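Side-chain contacts in phosphomethylpyrimidine kinase (Pyrococcus furiosus, PDB 2PB9), which probably condenses thiazole phosphate with hydroxymethylpyrimidine diphosphate to thiamine phosphate through this C-terminal ThiN domain of a probable bifunctional kinase: residues Met86-Glu91 / Ala146-Lys151; Asp76-Ala81 / Met168-Gly173; Ser94-Arg99 / Arg177-Lys182; Glu107-Ala112 / Phe117-Tyr122. All coordinates share one frame; numbering follows the deposited sequence.

Contact 1: Met86-Glu91 / Ala146-Lys151; sequences MRFYPE and AIKRIK
I147 pushes its two outer methyls against the rings of F88 and Y89, and it meets the two rings in different ways. Over one face of F88 sits I147 CG2, 4.1 Å from the F88 ring centroid and 22° off the ring normal, a CH-pi contact displaced toward the rim. The other branch runs on to I147 CD1, which rests 3.5 Å from F88 CD2. I147 CD1 also comes to the edge of the Y89 ring, in its plane, 3.9 Å from Y89 CE1, so one methyl touches both rings. The branching of I147 explains the double grip: with chi1 at -82°, CG1 lies anti to the carbonyl carbon while CG2 lies anti to the backbone N, and both branches turn to the rings. In the fold, the loop that follows helix 77-86 here packs on the last turns of helix 138-149, its neighbour in the ThiN domain. Replacing F88 by an alanine would probably strip I147 CG2 of its aromatic cover and open a gap beside I147 CD1 that Y89 alone could not close. Toward the outside the contact thins: K148 CE approaches F88 CE1 obliquely at 4.4 Å, its ammonium extending beyond the ring. The same loop and helix are also joined by a salt bridge, from R87 to E144 on the preceding turn.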
loop_
_atom_site.group_PDB
_atom_site.type_symbol
_atom_site.label_atom_id
_atom_site.label_comp_id
_atom_site.label_asym_id
_atom_site.label_seq_id
_atom_site.Cartn_x
_atom_site.Cartn_y
_atom_site.Cartn_z
HETATM N N MSE A 86 29.170 4.063 1.381
HETATM C CA MSE A 86 30.583 4.367 1.608
HETATM C C MSE A 86 30.816 5.063 2.948
HETATM O O MSE A 86 31.895 4.966 3.534
HETATM C CB MSE A 86 31.130 5.224 0.461
HETATM C CG MSE A 86 31.352 4.426 -0.822
HETATM SE SE MSE A 86 31.525 5.475 -2.450
HETATM C CE MSE A 86 33.435 5.761 -2.449
ATOM N N ARG A 87 29.801 5.771 3.427
ATOM C CA ARG A 87 29.905 6.456 4.702
ATOM C C ARG A 87 30.171 5.436 5.807
ATOM O O ARG A 87 30.554 5.797 6.919
ATOM C CB ARG A 87 28.611 7.214 4.997
ATOM C CG ARG A 87 28.688 8.703 4.709
ATOM C CD ARG A 87 27.306 9.333 4.655
ATOM N NE ARG A 87 26.512 9.015 5.837
ATOM C CZ ARG A 87 25.191 9.160 5.905
ATOM N NH1 ARG A 87 24.519 9.624 4.852
ATOM N NH2 ARG A 87 24.542 8.824 7.016
ATOM N N PHE A 88 29.974 4.161 5.484
ATOM C CA PHE A 88 30.176 3.084 6.439
ATOM C C PHE A 88 31.297 2.156 5.999
ATOM O O PHE A 88 32.029 1.618 6.824
ATOM C CB PHE A 88 28.876 2.304 6.596
ATOM C CG PHE A 88 27.747 3.136 7.119
ATOM C CD1 PHE A 88 27.593 3.345 8.481
ATOM C CD2 PHE A 88 26.869 3.759 6.245
ATOM C CE1 PHE A 88 26.580 4.163 8.963
ATOM C CE2 PHE A 88 25.854 4.579 6.722
ATOM C CZ PHE A 88 25.711 4.780 8.085
ATOM N N TYR A 89 31.425 1.969 4.692
ATOM C CA TYR A 89 32.466 1.120 4.138
ATOM C C TYR A 89 32.974 1.827 2.908
ATOM O O TYR A 89 32.578 1.505 1.789
ATOM C CB TYR A 89 31.901 -0.238 3.764
ATOM C CG TYR A 89 31.104 -0.846 4.881
ATOM C CD1 TYR A 89 29.728 -0.618 4.987
ATOM C CD2 TYR A 89 31.726 -1.634 5.853
ATOM C CE1 TYR A 89 28.991 -1.165 6.033
ATOM C CE2 TYR A 89 31.000 -2.185 6.898
ATOM C CZ TYR A 89 29.634 -1.951 6.983
ATOM O OH TYR A 89 28.915 -2.523 8.009
ATOM N N PRO A 90 33.858 2.815 3.108
ATOM C CA PRO A 90 34.467 3.632 2.056
ATOM C C PRO A 90 35.165 2.889 0.921
ATOM O O PRO A 90 35.473 3.484 -0.103
ATOM C CB PRO A 90 35.407 4.554 2.838
ATOM C CG PRO A 90 35.711 3.769 4.094
ATOM C CD PRO A 90 34.373 3.204 4.433
ATOM N N GLU A 91 35.410 1.596 1.089
ATOM C CA GLU A 91 36.064 0.816 0.045
ATOM C C GLU A 91 35.066 0.278 -0.973
ATOM O O GLU A 91 35.442 -0.125 -2.070
ATOM C CB GLU A 91 36.833 -0.355 0.656
ATOM C CG GLU A 91 37.901 0.070 1.642
ATOM C CD GLU A 91 39.013 0.877 0.987
ATOM O OE1 GLU A 91 38.701 1.878 0.298
ATOM O OE2 GLU A 91 40.199 0.510 1.163
ATOM N N ALA A 146 19.383 -0.502 6.945
ATOM C CA ALA A 146 19.857 -1.833 6.577
ATOM C C ALA A 146 21.250 -2.154 7.125
ATOM O O ALA A 146 21.506 -3.266 7.593
ATOM C CB ALA A 146 19.861 -1.967 5.076
ATOM N N ILE A 147 22.144 -1.172 7.052
ATOM C CA ILE A 147 23.514 -1.321 7.525
ATOM C C ILE A 147 23.587 -1.457 9.045
ATOM O O ILE A 147 24.363 -2.258 9.568
ATOM C CB ILE A 147 24.393 -0.121 7.038
ATOM C CG1 ILE A 147 24.842 -0.379 5.589
ATOM C CG2 ILE A 147 25.594 0.082 7.954
ATOM C CD1 ILE A 147 25.702 0.716 4.971
ATOM N N LYS A 148 22.775 -0.677 9.748
ATOM C CA LYS A 148 22.755 -0.721 11.202
ATOM C C LYS A 148 21.962 -1.915 11.718
ATOM O O LYS A 148 22.104 -2.306 12.871
ATOM C CB LYS A 148 22.172 0.576 11.757
ATOM C CG LYS A 148 23.037 1.792 11.489
ATOM C CD LYS A 148 22.414 3.040 12.083
ATOM C CE LYS A 148 23.313 4.251 11.919
ATOM N NZ LYS A 148 22.657 5.455 12.494
ATOM N N ARG A 149 21.124 -2.481 10.854
ATOM C CA ARG A 149 20.299 -3.648 11.178
ATOM C C ARG A 149 21.192 -4.793 11.695
ATOM O O ARG A 149 21.052 -5.223 12.837
ATOM C CB ARG A 149 19.530 -4.077 9.920
ATOM C CG ARG A 149 18.729 -5.364 10.012
ATOM C CD ARG A 149 17.233 -5.102 10.117
ATOM N NE ARG A 149 16.772 -4.114 9.146
ATOM C CZ ARG A 149 15.520 -3.662 9.056
ATOM N NH1 ARG A 149 14.578 -4.113 9.879
ATOM N NH2 ARG A 149 15.213 -2.738 8.151
ATOM N N ILE A 150 22.115 -5.266 10.860
ATOM C CA ILE A 150 23.022 -6.348 11.235
ATOM C C ILE A 150 24.327 -5.812 11.805
ATOM O O ILE A 150 24.576 -4.610 11.779
ATOM C CB ILE A 150 23.357 -7.238 10.028
ATOM C CG1 ILE A 150 23.983 -6.398 8.911
ATOM C CG2 ILE A 150 22.101 -7.923 9.537
ATOM C CD1 ILE A 150 24.325 -7.190 7.677
ATOM N N LYS A 151 25.167 -6.708 12.316
ATOM C CA LYS A 151 26.440 -6.289 12.890
ATOM C C LYS A 151 27.535 -6.256 11.828
ATOM O O LYS A 151 28.409 -5.394 11.849
ATOM C CB LYS A 151 26.838 -7.221 14.032
#

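Contact 2: Asp76-Ala81 / Met168-Gly173; sequences DHLARA and MILVFG. With PO4 (phosphate ion), chain C.
L78 and L170 carry the apolar part, the two side chains running antiparallel alongside one another so that L78 CD1 lies 3.9 Å from L170 CD2. L78 gets there with CG anti to its backbone N (chi1 -160°), which brings its end toward the strand. One turn on, A81 CB approaches the other methyl of L170, CD1, more loosely at 4.4 Å. F172 adds its ring edge, CE2 facing A81 O near the ring plane, while Y85 stacks on the same ring. Helix 77-81 thus lies over strand 168-173 with the axes 10.9 Å apart, and no hydrogen bond joins the two segments.

The hydrogen bonds go instead to a phosphate ion at the start of the helix. H77 N donates almost straight to PO4 O3 at 3.2 Å, and L78 N to PO4 O4 at 3.1 Å, each with an N-H...O angle of 177°; D76 N adds weak bonds to both oxygens. S75 OG and R56 NE also bond to it.

R80 and D76 attract by charge alone, R80 NE lying 3.5 Å from D76 OD1, the oxygen well out of the guanidinium plane.

The phosphate probably came from the crystallisation liquor. Even so, amides at a helix N-terminus joined by an arginine make a good anion site, consistent with a place for a substrate phosphate.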
loop_
_atom_site.group_PDB
_atom_site.type_symbol
_atom_site.label_atom_id
_atom_site.label_comp_id
_atom_site.label_asym_id
_atom_site.label_seq_id
_atom_site.Cartn_x
_atom_site.Cartn_y
_atom_site.Cartn_z
ATOM N N ASP A 76 21.556 8.234 -10.692
ATOM C CA ASP A 76 21.130 9.129 -9.630
ATOM C C ASP A 76 20.748 8.384 -8.356
ATOM O O ASP A 76 21.223 8.709 -7.275
ATOM C CB ASP A 76 19.944 9.987 -10.075
ATOM C CG ASP A 76 19.241 10.661 -8.896
ATOM O OD1 ASP A 76 19.948 11.237 -8.032
ATOM O OD2 ASP A 76 17.988 10.616 -8.830
ATOM N N HIS A 77 19.893 7.380 -8.492
ATOM C CA HIS A 77 19.419 6.616 -7.346
ATOM C C HIS A 77 20.413 5.612 -6.768
ATOM O O HIS A 77 20.559 5.507 -5.548
ATOM C CB HIS A 77 18.113 5.925 -7.723
ATOM C CG HIS A 77 16.990 6.880 -7.973
ATOM N ND1 HIS A 77 15.833 6.520 -8.632
ATOM C CD2 HIS A 77 16.824 8.174 -7.604
ATOM C CE1 HIS A 77 15.002 7.548 -8.654
ATOM N NE2 HIS A 77 15.578 8.564 -8.036
ATOM N N LEU A 78 21.101 4.881 -7.632
ATOM C CA LEU A 78 22.063 3.909 -7.156
ATOM C C LEU A 78 23.304 4.628 -6.632
ATOM O O LEU A 78 23.960 4.152 -5.704
ATOM C CB LEU A 78 22.441 2.944 -8.283
ATOM C CG LEU A 78 23.047 1.623 -7.805
ATOM C CD1 LEU A 78 22.015 0.870 -6.985
ATOM C CD2 LEU A 78 23.498 0.777 -8.984
ATOM N N ALA A 79 23.622 5.784 -7.214
ATOM C CA ALA A 79 24.798 6.542 -6.785
ATOM C C ALA A 79 24.649 7.003 -5.347
ATOM O O ALA A 79 25.597 6.944 -4.560
ATOM C CB ALA A 79 25.028 7.741 -7.699
ATOM N N ARG A 80 23.459 7.481 -5.011
ATOM C CA ARG A 80 23.182 7.936 -3.656
ATOM C C ARG A 80 23.313 6.756 -2.707
ATOM O O ARG A 80 23.823 6.891 -1.602
ATOM C CB ARG A 80 21.769 8.528 -3.561
ATOM C CG ARG A 80 21.674 10.016 -3.914
ATOM C CD ARG A 80 20.759 10.283 -5.115
ATOM N NE ARG A 80 19.376 9.864 -4.878
ATOM C CZ ARG A 80 18.359 10.695 -4.656
ATOM N NH1 ARG A 80 18.557 12.012 -4.642
ATOM N NH2 ARG A 80 17.139 10.206 -4.437
ATOM N N ALA A 81 22.853 5.595 -3.148
ATOM C CA ALA A 81 22.928 4.388 -2.341
ATOM C C ALA A 81 24.378 4.004 -2.046
ATOM O O ALA A 81 24.751 3.799 -0.884
ATOM C CB ALA A 81 22.230 3.247 -3.066
HETATM N N MSE A 168 13.517 -3.801 -4.780
HETATM C CA MSE A 168 14.844 -3.892 -5.368
HETATM C C MSE A 168 15.798 -4.701 -4.522
HETATM O O MSE A 168 15.622 -4.852 -3.312
HETATM C CB MSE A 168 15.477 -2.506 -5.535
HETATM C CG MSE A 168 15.141 -1.781 -6.807
HETATM SE SE MSE A 168 15.451 -2.850 -8.384
HETATM C CE MSE A 168 13.751 -2.474 -9.241
ATOM N N ILE A 169 16.828 -5.202 -5.185
ATOM C CA ILE A 169 17.875 -5.947 -4.533
ATOM C C ILE A 169 19.139 -5.213 -4.968
ATOM O O ILE A 169 19.408 -5.061 -6.163
ATOM C CB ILE A 169 17.906 -7.433 -5.006
ATOM C CG1 ILE A 169 16.731 -8.200 -4.375
ATOM C CG2 ILE A 169 19.254 -8.085 -4.659
ATOM C CD1 ILE A 169 16.629 -9.659 -4.806
ATOM N N LEU A 170 19.880 -4.711 -3.989
ATOM C CA LEU A 170 21.130 -4.015 -4.250
ATOM C C LEU A 170 22.274 -4.918 -3.778
ATOM O O LEU A 170 22.202 -5.542 -2.716
ATOM C CB LEU A 170 21.168 -2.685 -3.490
ATOM C CG LEU A 170 19.902 -1.830 -3.603
ATOM C CD1 LEU A 170 20.059 -0.582 -2.761
ATOM C CD2 LEU A 170 19.641 -1.458 -5.041
ATOM N N VAL A 171 23.311 -5.011 -4.599
ATOM C CA VAL A 171 24.475 -5.809 -4.264
ATOM C C VAL A 171 25.687 -4.925 -4.454
ATOM O O VAL A 171 25.847 -4.302 -5.504
ATOM C CB VAL A 171 24.579 -7.072 -5.146
ATOM C CG1 VAL A 171 24.020 -6.796 -6.517
ATOM C CG2 VAL A 171 26.030 -7.521 -5.241
ATOM N N PHE A 172 26.551 -4.896 -3.424
ATOM C CA PHE A 172 27.716 -4.021 -3.410
ATOM C C PHE A 172 28.998 -4.830 -3.522
ATOM O O PHE A 172 29.104 -5.980 -3.157
ATOM C CB PHE A 172 27.733 -3.173 -2.139
ATOM C CG PHE A 172 26.443 -2.458 -1.877
ATOM C CD1 PHE A 172 25.315 -3.162 -1.491
ATOM C CD2 PHE A 172 26.361 -1.086 -2.019
ATOM C CE1 PHE A 172 24.123 -2.505 -1.249
ATOM C CE2 PHE A 172 25.172 -0.423 -1.779
ATOM C CZ PHE A 172 24.052 -1.133 -1.393
ATOM N N GLY A 173 30.019 -4.099 -4.014
ATOM C CA GLY A 173 31.349 -4.642 -4.181
ATOM C C GLY A 173 32.320 -3.484 -4.090
ATOM O O GLY A 173 31.918 -2.322 -4.182
HETATM P P PO4 C . 19.517 5.210 -11.565
HETATM O O1 PO4 C . 18.579 4.103 -11.245
HETATM O O2 PO4 C . 19.962 5.085 -12.984
HETATM O O3 PO4 C . 18.792 6.517 -11.388
HETATM O O4 PO4 C . 20.691 5.145 -10.653
#

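Contact 3: Ser94-Arg99 / Arg177-Lys182; sequences SAINIR and REVLEK
V179 fits between S94 and I96, one methyl to each, and this is the close-packed part of the contact. V179 CG1 meets I96 CG2 at 3.4 Å, and V179 CG2 lies 3.6 Å from S94 CB, beside the hydroxyl. The split follows from the torsion of V179: CG1 lies anti to the backbone N (chi1 172°) and CG2 anti to the carbonyl carbon, which spreads the pair along the strand. V179 CG2 also comes near A95 N; the CB of A95 points away, to the other face of the sheet. The S94 hydroxyl is buried here but has its partner elsewhere, a hydrogen bond with V36 O on the next strand, so beside V179 it is packed against, not bonded. A glycine in place of V179 would probably leave a gap between helix and strand and deprive I96 CG2 and S94 CB of their mate.

The rest of the helix segment looks elsewhere. E178 forms a salt bridge with R174, and E181 stands exposed on the outer side.

The axes of strand 94-98 and helix 177-182 approach to 7.9 Å, their directions 36° apart. Strand 168-173 leads into this helix, which turns back and runs roughly along strand 94-98, the antiparallel neighbour; F19 of helix 5-21 touches I96. With helix 77-86 on the other face of the mixed sheet, this makes an alpha-beta-alpha sandwich.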
loop_
_atom_site.group_PDB
_atom_site.type_symbol
_atom_site.label_atom_id
_atom_site.label_comp_id
_atom_site.label_asym_id
_atom_site.label_seq_id
_atom_site.Cartn_x
_atom_site.Cartn_y
_atom_site.Cartn_z
ATOM N N SER A 94 31.190 0.404 -5.627
ATOM C CA SER A 94 30.546 -0.194 -6.779
ATOM C C SER A 94 29.270 -0.835 -6.265
ATOM O O SER A 94 29.173 -1.192 -5.087
ATOM C CB SER A 94 31.438 -1.256 -7.418
ATOM O OG SER A 94 30.850 -1.744 -8.617
ATOM N N ALA A 95 28.288 -0.966 -7.146
ATOM C CA ALA A 95 27.017 -1.575 -6.780
ATOM C C ALA A 95 26.209 -1.810 -8.042
ATOM O O ALA A 95 26.594 -1.369 -9.123
ATOM C CB ALA A 95 26.242 -0.656 -5.819
ATOM N N ILE A 96 25.095 -2.513 -7.897
ATOM C CA ILE A 96 24.206 -2.789 -9.018
ATOM C C ILE A 96 22.823 -3.157 -8.493
ATOM O O ILE A 96 22.694 -3.834 -7.468
ATOM C CB ILE A 96 24.741 -3.942 -9.903
ATOM C CG1 ILE A 96 23.870 -4.088 -11.143
ATOM C CG2 ILE A 96 24.732 -5.257 -9.136
ATOM C CD1 ILE A 96 24.411 -5.087 -12.134
ATOM N N ASN A 97 21.782 -2.693 -9.164
ATOM C CA ASN A 97 20.453 -3.040 -8.702
ATOM C C ASN A 97 19.808 -4.028 -9.664
ATOM O O ASN A 97 19.806 -3.831 -10.886
ATOM C CB ASN A 97 19.562 -1.794 -8.526
ATOM C CG ASN A 97 19.268 -1.071 -9.834
ATOM O OD1 ASN A 97 20.076 -0.274 -10.314
ATOM N ND2 ASN A 97 18.103 -1.345 -10.416
ATOM N N ILE A 98 19.287 -5.111 -9.101
ATOM C CA ILE A 98 18.632 -6.117 -9.903
ATOM C C ILE A 98 17.225 -6.358 -9.399
ATOM O O ILE A 98 16.873 -5.974 -8.285
ATOM C CB ILE A 98 19.407 -7.434 -9.885
ATOM C CG1 ILE A 98 19.615 -7.902 -8.446
ATOM C CG2 ILE A 98 20.749 -7.246 -10.571
ATOM C CD1 ILE A 98 20.304 -9.265 -8.343
ATOM N N ARG A 99 16.432 -6.996 -10.250
ATOM C CA ARG A 99 15.044 -7.328 -9.970
ATOM C C ARG A 99 14.862 -8.137 -8.681
ATOM O O ARG A 99 15.728 -8.933 -8.309
ATOM C CB ARG A 99 14.479 -8.123 -11.152
ATOM C CG ARG A 99 12.975 -8.194 -11.202
ATOM C CD ARG A 99 12.537 -8.759 -12.521
ATOM N NE ARG A 99 12.932 -10.158 -12.661
ATOM C CZ ARG A 99 12.284 -11.181 -12.110
ATOM N NH1 ARG A 99 11.194 -10.972 -11.378
ATOM N NH2 ARG A 99 12.730 -12.417 -12.286
ATOM N N ARG A 177 34.305 -5.546 -10.824
ATOM C CA ARG A 177 34.621 -6.956 -11.028
ATOM C C ARG A 177 34.041 -7.798 -9.904
ATOM O O ARG A 177 33.463 -8.850 -10.147
ATOM C CB ARG A 177 36.132 -7.167 -11.111
ATOM N N GLU A 178 34.187 -7.338 -8.670
ATOM C CA GLU A 178 33.664 -8.086 -7.534
ATOM C C GLU A 178 32.146 -8.147 -7.560
ATOM O O GLU A 178 31.543 -9.177 -7.232
ATOM C CB GLU A 178 34.151 -7.464 -6.232
ATOM C CG GLU A 178 35.583 -7.843 -5.928
ATOM C CD GLU A 178 36.130 -7.147 -4.702
ATOM O OE1 GLU A 178 35.369 -7.006 -3.708
ATOM O OE2 GLU A 178 37.325 -6.757 -4.739
ATOM N N VAL A 179 31.530 -7.040 -7.953
ATOM C CA VAL A 179 30.086 -6.992 -8.029
ATOM C C VAL A 179 29.679 -8.040 -9.057
ATOM O O VAL A 179 28.913 -8.964 -8.761
ATOM C CB VAL A 179 29.590 -5.589 -8.465
ATOM C CG1 VAL A 179 28.090 -5.621 -8.734
ATOM C CG2 VAL A 179 29.905 -4.554 -7.376
ATOM N N LEU A 180 30.221 -7.908 -10.263
ATOM C CA LEU A 180 29.907 -8.849 -11.325
ATOM C C LEU A 180 30.122 -10.299 -10.905
ATOM O O LEU A 180 29.457 -11.200 -11.413
ATOM C CB LEU A 180 30.742 -8.557 -12.563
ATOM C CG LEU A 180 30.359 -9.457 -13.736
ATOM C CD1 LEU A 180 28.848 -9.456 -13.939
ATOM C CD2 LEU A 180 31.065 -8.974 -14.975
ATOM N N GLU A 181 31.043 -10.529 -9.975
ATOM C CA GLU A 181 31.312 -11.888 -9.540
ATOM C C GLU A 181 30.165 -12.446 -8.708
ATOM O O GLU A 181 29.838 -13.622 -8.823
ATOM C CB GLU A 181 32.638 -11.949 -8.777
ATOM C CG GLU A 181 33.827 -11.508 -9.644
ATOM C CD GLU A 181 35.199 -11.758 -9.011
ATOM O OE1 GLU A 181 35.571 -12.943 -8.848
ATOM O OE2 GLU A 181 35.907 -10.773 -8.687
ATOM N N LYS A 182 29.541 -11.612 -7.883
ATOM C CA LYS A 182 28.422 -12.070 -7.064
ATOM C C LYS A 182 27.273 -12.424 -8.001
ATOM O O LYS A 182 26.555 -13.399 -7.795
ATOM C CB LYS A 182 27.943 -10.965 -6.114
ATOM C CG LYS A 182 28.982 -10.384 -5.188
ATOM C CD LYS A 182 29.000 -11.091 -3.859
ATOM C CE LYS A 182 30.080 -10.518 -2.953
ATOM N NZ LYS A 182 31.447 -10.656 -3.555
#

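Contact 4: Glu107-Ala112 / Phe117-Tyr122; sequences EIIEIA and FKVSFY
The ring of F117 lies with one face against the backbone of A112: A112 CA is 3.5 Å from the F117 ring centroid and 24° off its normal, a CH-pi contact offset toward the rim. A112 CB reaches the rim at CE1 and CD1. At the far end of the ring I111 CG2 comes in obliquely, 3.8 Å from F117 CZ. F117 CG sits between the backbone N and the carbonyl carbon (chi1 53°), a torsion that folds the ring back onto the helix rather than out along the strand. The F117 side chain also touches D155 and I156 of strand 154-159.

The backbone closes the turn as well: F117 N donates to A112 O at 2.8 Å, though the position of that oxygen is less certain. Helix 102-114 therefore passes into strand 118-121 through a very short connection. The pair forms the second half of a beta-alpha-beta crossover that starts at strand 94-98 and delivers the chain to a strand that is outermost in the mixed sheet within this chain.

V119 extends the apolar strip along the strand. V119 CG1 faces A112 CB at 4.2 Å, and V119 CG2 meets I109 CD1 at 4.3 Å near the exposed side of the helix. I109 itself starts off away from the strand, and only its bent end, CD1, returns to V119. K118 points away from the helix and pairs with E152.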
loop_
_atom_site.group_PDB
_atom_site.type_symbol
_atom_site.label_atom_id
_atom_site.label_comp_id
_atom_site.label_asym_id
_atom_site.label_seq_id
_atom_site.Cartn_x
_atom_site.Cartn_y
_atom_site.Cartn_z
ATOM N N GLU A 107 17.170 -17.665 -3.480
ATOM C CA GLU A 107 18.418 -18.151 -4.045
ATOM C C GLU A 107 19.632 -17.323 -3.629
ATOM O O GLU A 107 20.742 -17.853 -3.530
ATOM C CB GLU A 107 18.299 -18.216 -5.569
ATOM C CG GLU A 107 17.467 -19.409 -6.101
ATOM C CD GLU A 107 16.515 -20.036 -5.062
ATOM O OE1 GLU A 107 17.000 -20.733 -4.134
ATOM O OE2 GLU A 107 15.280 -19.837 -5.175
ATOM N N ILE A 108 19.424 -16.030 -3.377
ATOM C CA ILE A 108 20.517 -15.160 -2.949
ATOM C C ILE A 108 20.839 -15.492 -1.499
ATOM O O ILE A 108 21.996 -15.535 -1.099
ATOM C CB ILE A 108 20.133 -13.664 -3.054
ATOM C CG1 ILE A 108 20.054 -13.251 -4.523
ATOM C CG2 ILE A 108 21.168 -12.794 -2.336
ATOM C CD1 ILE A 108 19.601 -11.805 -4.734
ATOM N N ILE A 109 19.798 -15.715 -0.711
ATOM C CA ILE A 109 19.965 -16.065 0.690
ATOM C C ILE A 109 20.825 -17.323 0.778
ATOM O O ILE A 109 21.846 -17.361 1.465
ATOM C CB ILE A 109 18.611 -16.389 1.336
ATOM C CG1 ILE A 109 17.689 -15.162 1.293
ATOM C CG2 ILE A 109 18.827 -16.888 2.743
ATOM C CD1 ILE A 109 17.981 -14.098 2.338
ATOM N N GLU A 110 20.385 -18.357 0.075
ATOM C CA GLU A 110 21.076 -19.633 0.076
ATOM C C GLU A 110 22.554 -19.479 -0.245
ATOM O O GLU A 110 23.406 -20.000 0.474
ATOM C CB GLU A 110 20.417 -20.567 -0.930
ATOM C CG GLU A 110 21.095 -21.901 -1.064
ATOM C CD GLU A 110 20.762 -22.566 -2.384
ATOM O OE1 GLU A 110 21.394 -23.596 -2.708
ATOM O OE2 GLU A 110 19.866 -22.053 -3.097
ATOM N N ILE A 111 22.853 -18.762 -1.323
ATOM C CA ILE A 111 24.234 -18.540 -1.744
ATOM C C ILE A 111 25.027 -17.747 -0.723
ATOM O O ILE A 111 26.194 -18.043 -0.474
ATOM C CB ILE A 111 24.297 -17.801 -3.086
ATOM C CG1 ILE A 111 23.855 -18.745 -4.201
ATOM C CG2 ILE A 111 25.704 -17.266 -3.331
ATOM C CD1 ILE A 111 23.819 -18.101 -5.556
ATOM N N ALA A 112 24.408 -16.721 -0.150
ATOM C CA ALA A 112 25.090 -15.924 0.856
ATOM C C ALA A 112 25.454 -16.898 1.966
ATOM O O ALA A 112 26.555 -16.845 2.513
ATOM C CB ALA A 112 24.172 -14.828 1.391
ATOM N N PHE A 117 28.210 -14.686 3.325
ATOM C CA PHE A 117 28.203 -13.228 3.339
ATOM C C PHE A 117 26.825 -12.672 3.690
ATOM O O PHE A 117 25.795 -13.252 3.350
ATOM C CB PHE A 117 28.735 -12.635 2.020
ATOM C CG PHE A 117 28.070 -13.158 0.784
ATOM C CD1 PHE A 117 26.751 -12.835 0.491
ATOM C CD2 PHE A 117 28.786 -13.950 -0.113
ATOM C CE1 PHE A 117 26.154 -13.293 -0.684
ATOM C CE2 PHE A 117 28.201 -14.414 -1.288
ATOM C CZ PHE A 117 26.883 -14.084 -1.576
ATOM N N LYS A 118 26.831 -11.540 4.385
ATOM C CA LYS A 118 25.617 -10.898 4.870
ATOM C C LYS A 118 24.672 -10.195 3.902
ATOM O O LYS A 118 25.067 -9.634 2.888
ATOM C CB LYS A 118 25.980 -9.923 5.995
ATOM C CG LYS A 118 26.329 -10.580 7.331
ATOM C CD LYS A 118 27.571 -11.465 7.256
ATOM C CE LYS A 118 27.193 -12.936 7.290
ATOM N NZ LYS A 118 26.427 -13.249 8.531
ATOM N N VAL A 119 23.399 -10.231 4.267
ATOM C CA VAL A 119 22.326 -9.617 3.508
ATOM C C VAL A 119 21.402 -8.936 4.510
ATOM O O VAL A 119 20.936 -9.560 5.446
ATOM C CB VAL A 119 21.531 -10.687 2.699
ATOM C CG1 VAL A 119 21.726 -12.055 3.323
ATOM C CG2 VAL A 119 20.044 -10.348 2.675
ATOM N N SER A 120 21.166 -7.644 4.334
ATOM C CA SER A 120 20.277 -6.929 5.232
ATOM C C SER A 120 19.177 -6.321 4.378
ATOM O O SER A 120 19.108 -6.569 3.170
ATOM C CB SER A 120 21.037 -5.849 5.990
ATOM O OG SER A 120 20.283 -5.387 7.101
ATOM N N PHE A 121 18.310 -5.525 4.986
ATOM C CA PHE A 121 17.219 -4.931 4.229
ATOM C C PHE A 121 16.661 -3.761 4.992
ATOM O O PHE A 121 17.090 -3.464 6.105
ATOM C CB PHE A 121 16.095 -5.961 4.027
ATOM C CG PHE A 121 15.415 -6.373 5.313
ATOM C CD1 PHE A 121 14.432 -5.566 5.895
ATOM C CD2 PHE A 121 15.802 -7.538 5.981
ATOM C CE1 PHE A 121 13.844 -5.907 7.127
ATOM C CE2 PHE A 121 15.222 -7.892 7.218
ATOM C CZ PHE A 121 14.241 -7.072 7.790
ATOM N N TYR A 122 15.692 -3.100 4.375
ATOM C CA TYR A 122 15.006 -1.985 4.999
ATOM C C TYR A 122 13.584 -1.982 4.471
ATOM O O TYR A 122 13.335 -2.405 3.345
ATOM C CB TYR A 122 15.722 -0.662 4.706
ATOM C CG TYR A 122 15.701 -0.189 3.270
ATOM C CD1 TYR A 122 14.525 0.266 2.686
ATOM C CD2 TYR A 122 16.882 -0.098 2.530
ATOM C CE1 TYR A 122 14.523 0.813 1.407
ATOM C CE2 TYR A 122 16.888 0.453 1.247
ATOM C CZ TYR A 122 15.705 0.910 0.696
ATOM O OH TYR A 122 15.697 1.514 -0.538
#

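How the contacts relate
Contacts 2 and 3 form the buried centre, their centres about 9 Å apart, and they work on neighbouring strands of one sheet: helix 77-86 packs on one face, helix 176-185 on the other. Backbone bonds such as I169 O to I98 N (2.9 Å) join them. Contacts 1 and 4 lie nearer the surface and rely mainly on aromatic rings, where the core pairs are mostly aliphatic. They meet through S120 OG, probably hydrogen-bonded to A146 O, which ties helix 138-149 to the edge strand. I108 packs on I169, linking contact 4 to the sheet centre. Contact 2 alone among the four has a bound anion.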